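Long-range contact in hypothetical protein (PDB 2FZF), which is of unknown function but belongs to the rubrerythrin family of the ferritin clan, whose members commonly carry a di-iron site in a four-helix bundle: residues 67-72 / 138-143. Sequence-based numbering, arbitrary orientation.
Sequences ALLRKL and RLMRYL
Helices 63-76 and 134-164 run nearly antiparallel where Leu68 and Leu139 face each other, the axes of 67-72 and 138-143 being inclined at 161° between their N-to-C directions and passing 11.6 Å apart at their closest. The antiparallel pairing, in a chain that is two-thirds helix and has no strand, is consistent with the ferritin-like helical bundle of the rubrerythrin family. The interface is wholly apolar: all five close pairs join leucine, methionine or tyrosine side chains, and the two segments together bury 267 Å².

Toward the bundle interior, Leu69 reaches across with one branch. CD2 of Leu69 meets CD1 of Leu143 at 3.8 Å, the nearest approach between the segments, and also lies 4.1 Å from CE of Met140. In both Leu69 and Leu143 CG is anti to the carbonyl carbon (chi1 near -73°), which sends their branches into the gap between the helices, where the two side chains meet at a slant. Met140 instead bends at chi2 (55°) and again at chi3, a double turn that brings sulfur and terminal methyl to different leucines: SD touches CD1 of Leu72 at 4.2 Å, whereas CE goes to Leu69. Both leucines stand roughly perpendicular to the methionine chain. Helix 103-129 closes this core through Tyr124, which packs on Leu69 and Met140, and helix 21-44 adds Ala28 and Ile29 against Leu69.

The flank carrying Leu139 and Tyr142 is part of the dimer interface. The hydroxyl of Tyr142 is hydrogen-bonded to Lys54 and Glu157 of the second subunit, and Leu139 packs on Tyr167 of that subunit. Leu68 joins the pair from the opposite helix: its CD1 lies 4.5 Å from CD1 of Leu139 and approaches the Tyr142 ring obliquely, 4.4 Å from CE1.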
loop_
_atom_site.group_PDB
_atom_site.type_symbol
_atom_site.label_atom_id
_atom_site.label_comp_id
_atom_site.label_asym_id
_atom_site.label_seq_id
_atom_site.Cartn_x
_atom_site.Cartn_y
_atom_site.Cartn_z
ATOM N N ALA A 67 -1.706 -13.828 14.101
ATOM C CA ALA A 67 -1.106 -13.902 15.424
ATOM C C ALA A 67 -1.398 -12.628 16.215
ATOM O O ALA A 67 -1.561 -12.685 17.430
ATOM C CB ALA A 67 0.400 -14.132 15.308
ATOM N N LEU A 68 -1.469 -11.483 15.534
ATOM C CA LEU A 68 -1.755 -10.223 16.217
ATOM C C LEU A 68 -3.173 -10.197 16.776
ATOM O O LEU A 68 -3.410 -9.731 17.893
ATOM C CB LEU A 68 -1.569 -9.024 15.276
ATOM C CG LEU A 68 -0.134 -8.626 14.880
ATOM C CD1 LEU A 68 -0.160 -7.232 14.267
ATOM C CD2 LEU A 68 0.788 -8.634 16.101
ATOM N N LEU A 69 -4.117 -10.701 15.995
ATOM C CA LEU A 69 -5.506 -10.724 16.413
ATOM C C LEU A 69 -5.727 -11.731 17.524
ATOM O O LEU A 69 -6.469 -11.463 18.462
ATOM C CB LEU A 69 -6.407 -11.081 15.229
ATOM C CG LEU A 69 -6.643 -10.051 14.132
ATOM C CD1 LEU A 69 -7.385 -10.689 12.988
ATOM C CD2 LEU A 69 -7.422 -8.895 14.696
ATOM N N ARG A 70 -5.074 -12.888 17.412
ATOM C CA ARG A 70 -5.218 -13.958 18.394
ATOM C C ARG A 70 -4.723 -13.464 19.742
ATOM O O ARG A 70 -5.207 -13.887 20.796
ATOM C CB ARG A 70 -4.433 -15.212 17.960
ATOM C CG ARG A 70 -4.654 -15.576 16.491
ATOM C CD ARG A 70 -4.672 -17.066 16.166
ATOM N NE ARG A 70 -5.818 -17.774 16.737
ATOM C CZ ARG A 70 -6.463 -18.784 16.147
ATOM N NH1 ARG A 70 -6.091 -19.215 14.947
ATOM N NH2 ARG A 70 -7.466 -19.389 16.777
ATOM N N LYS A 71 -3.758 -12.554 19.698
ATOM C CA LYS A 71 -3.211 -11.996 20.913
ATOM C C LYS A 71 -4.234 -11.084 21.550
ATOM O O LYS A 71 -4.470 -11.150 22.759
ATOM C CB LYS A 71 -1.931 -11.206 20.639
ATOM C CG LYS A 71 -1.368 -10.593 21.917
ATOM C CD LYS A 71 0.015 -10.008 21.749
ATOM C CE LYS A 71 0.451 -9.323 23.032
ATOM N NZ LYS A 71 1.830 -8.766 22.969
ATOM N N LEU A 72 -4.841 -10.226 20.737
ATOM C CA LEU A 72 -5.843 -9.303 21.247
ATOM C C LEU A 72 -7.001 -10.114 21.840
ATOM O O LEU A 72 -7.374 -9.906 22.989
ATOM C CB LEU A 72 -6.351 -8.391 20.120
ATOM C CG LEU A 72 -6.927 -7.005 20.478
ATOM C CD1 LEU A 72 -7.531 -6.385 19.244
ATOM C CD2 LEU A 72 -7.986 -7.121 21.544
ATOM N N ARG A 138 -5.577 1.204 18.561
ATOM C CA ARG A 138 -4.392 1.515 17.786
ATOM C C ARG A 138 -4.056 0.305 16.914
ATOM O O ARG A 138 -3.589 0.456 15.784
ATOM C CB ARG A 138 -3.254 1.860 18.737
ATOM C CG ARG A 138 -2.317 2.939 18.227
ATOM C CD ARG A 138 -1.638 3.640 19.401
ATOM N NE ARG A 138 -2.510 4.631 20.025
ATOM C CZ ARG A 138 -2.373 5.079 21.269
ATOM N NH1 ARG A 138 -1.392 4.620 22.042
ATOM N NH2 ARG A 138 -3.211 6.001 21.734
ATOM N N LEU A 139 -4.308 -0.893 17.438
ATOM C CA LEU A 139 -4.074 -2.122 16.688
ATOM C C LEU A 139 -5.047 -2.188 15.515
ATOM O O LEU A 139 -4.693 -2.615 14.416
ATOM C CB LEU A 139 -4.293 -3.349 17.582
ATOM C CG LEU A 139 -3.088 -3.962 18.296
ATOM C CD1 LEU A 139 -2.152 -4.549 17.253
ATOM C CD2 LEU A 139 -2.379 -2.909 19.142
ATOM N N MET A 140 -6.283 -1.769 15.760
ATOM C CA MET A 140 -7.315 -1.785 14.729
ATOM C C MET A 140 -6.962 -0.816 13.619
ATOM O O MET A 140 -7.048 -1.157 12.442
ATOM C CB MET A 140 -8.665 -1.423 15.337
ATOM C CG MET A 140 -9.654 -2.564 15.321
ATOM S SD MET A 140 -9.014 -4.030 16.123
ATOM C CE MET A 140 -9.205 -5.235 14.852
ATOM N N ARG A 141 -6.553 0.385 14.015
ATOM C CA ARG A 141 -6.152 1.444 13.095
ATOM C C ARG A 141 -4.954 0.967 12.257
ATOM O O ARG A 141 -4.931 1.132 11.037
ATOM C CB ARG A 141 -5.779 2.692 13.908
ATOM C CG ARG A 141 -5.560 3.966 13.100
ATOM C CD ARG A 141 -6.861 4.481 12.508
ATOM N NE ARG A 141 -6.708 5.770 11.837
ATOM C CZ ARG A 141 -7.724 6.576 11.530
ATOM N NH1 ARG A 141 -7.500 7.730 10.919
ATOM N NH2 ARG A 141 -8.968 6.237 11.841
ATOM N N TYR A 142 -3.964 0.371 12.919
ATOM C CA TYR A 142 -2.775 -0.144 12.239
ATOM C C TYR A 142 -3.162 -1.203 11.206
ATOM O O TYR A 142 -2.670 -1.190 10.078
ATOM C CB TYR A 142 -1.805 -0.743 13.270
ATOM C CG TYR A 142 -0.640 -1.508 12.672
ATOM C CD1 TYR A 142 -0.737 -2.879 12.408
ATOM C CD2 TYR A 142 0.547 -0.853 12.329
ATOM C CE1 TYR A 142 0.316 -3.578 11.816
ATOM C CE2 TYR A 142 1.606 -1.538 11.735
ATOM C CZ TYR A 142 1.485 -2.900 11.480
ATOM O OH TYR A 142 2.523 -3.574 10.875
ATOM N N LEU A 143 -4.044 -2.115 11.615
ATOM C CA LEU A 143 -4.522 -3.180 10.750
ATOM C C LEU A 143 -5.303 -2.592 9.554
ATOM O O LEU A 143 -5.075 -2.980 8.398
ATOM C CB LEU A 143 -5.392 -4.159 11.559
ATOM C CG LEU A 143 -4.681 -5.091 12.556
ATOM C CD1 LEU A 143 -5.691 -5.743 13.494
ATOM C CD2 LEU A 143 -3.899 -6.147 11.801
#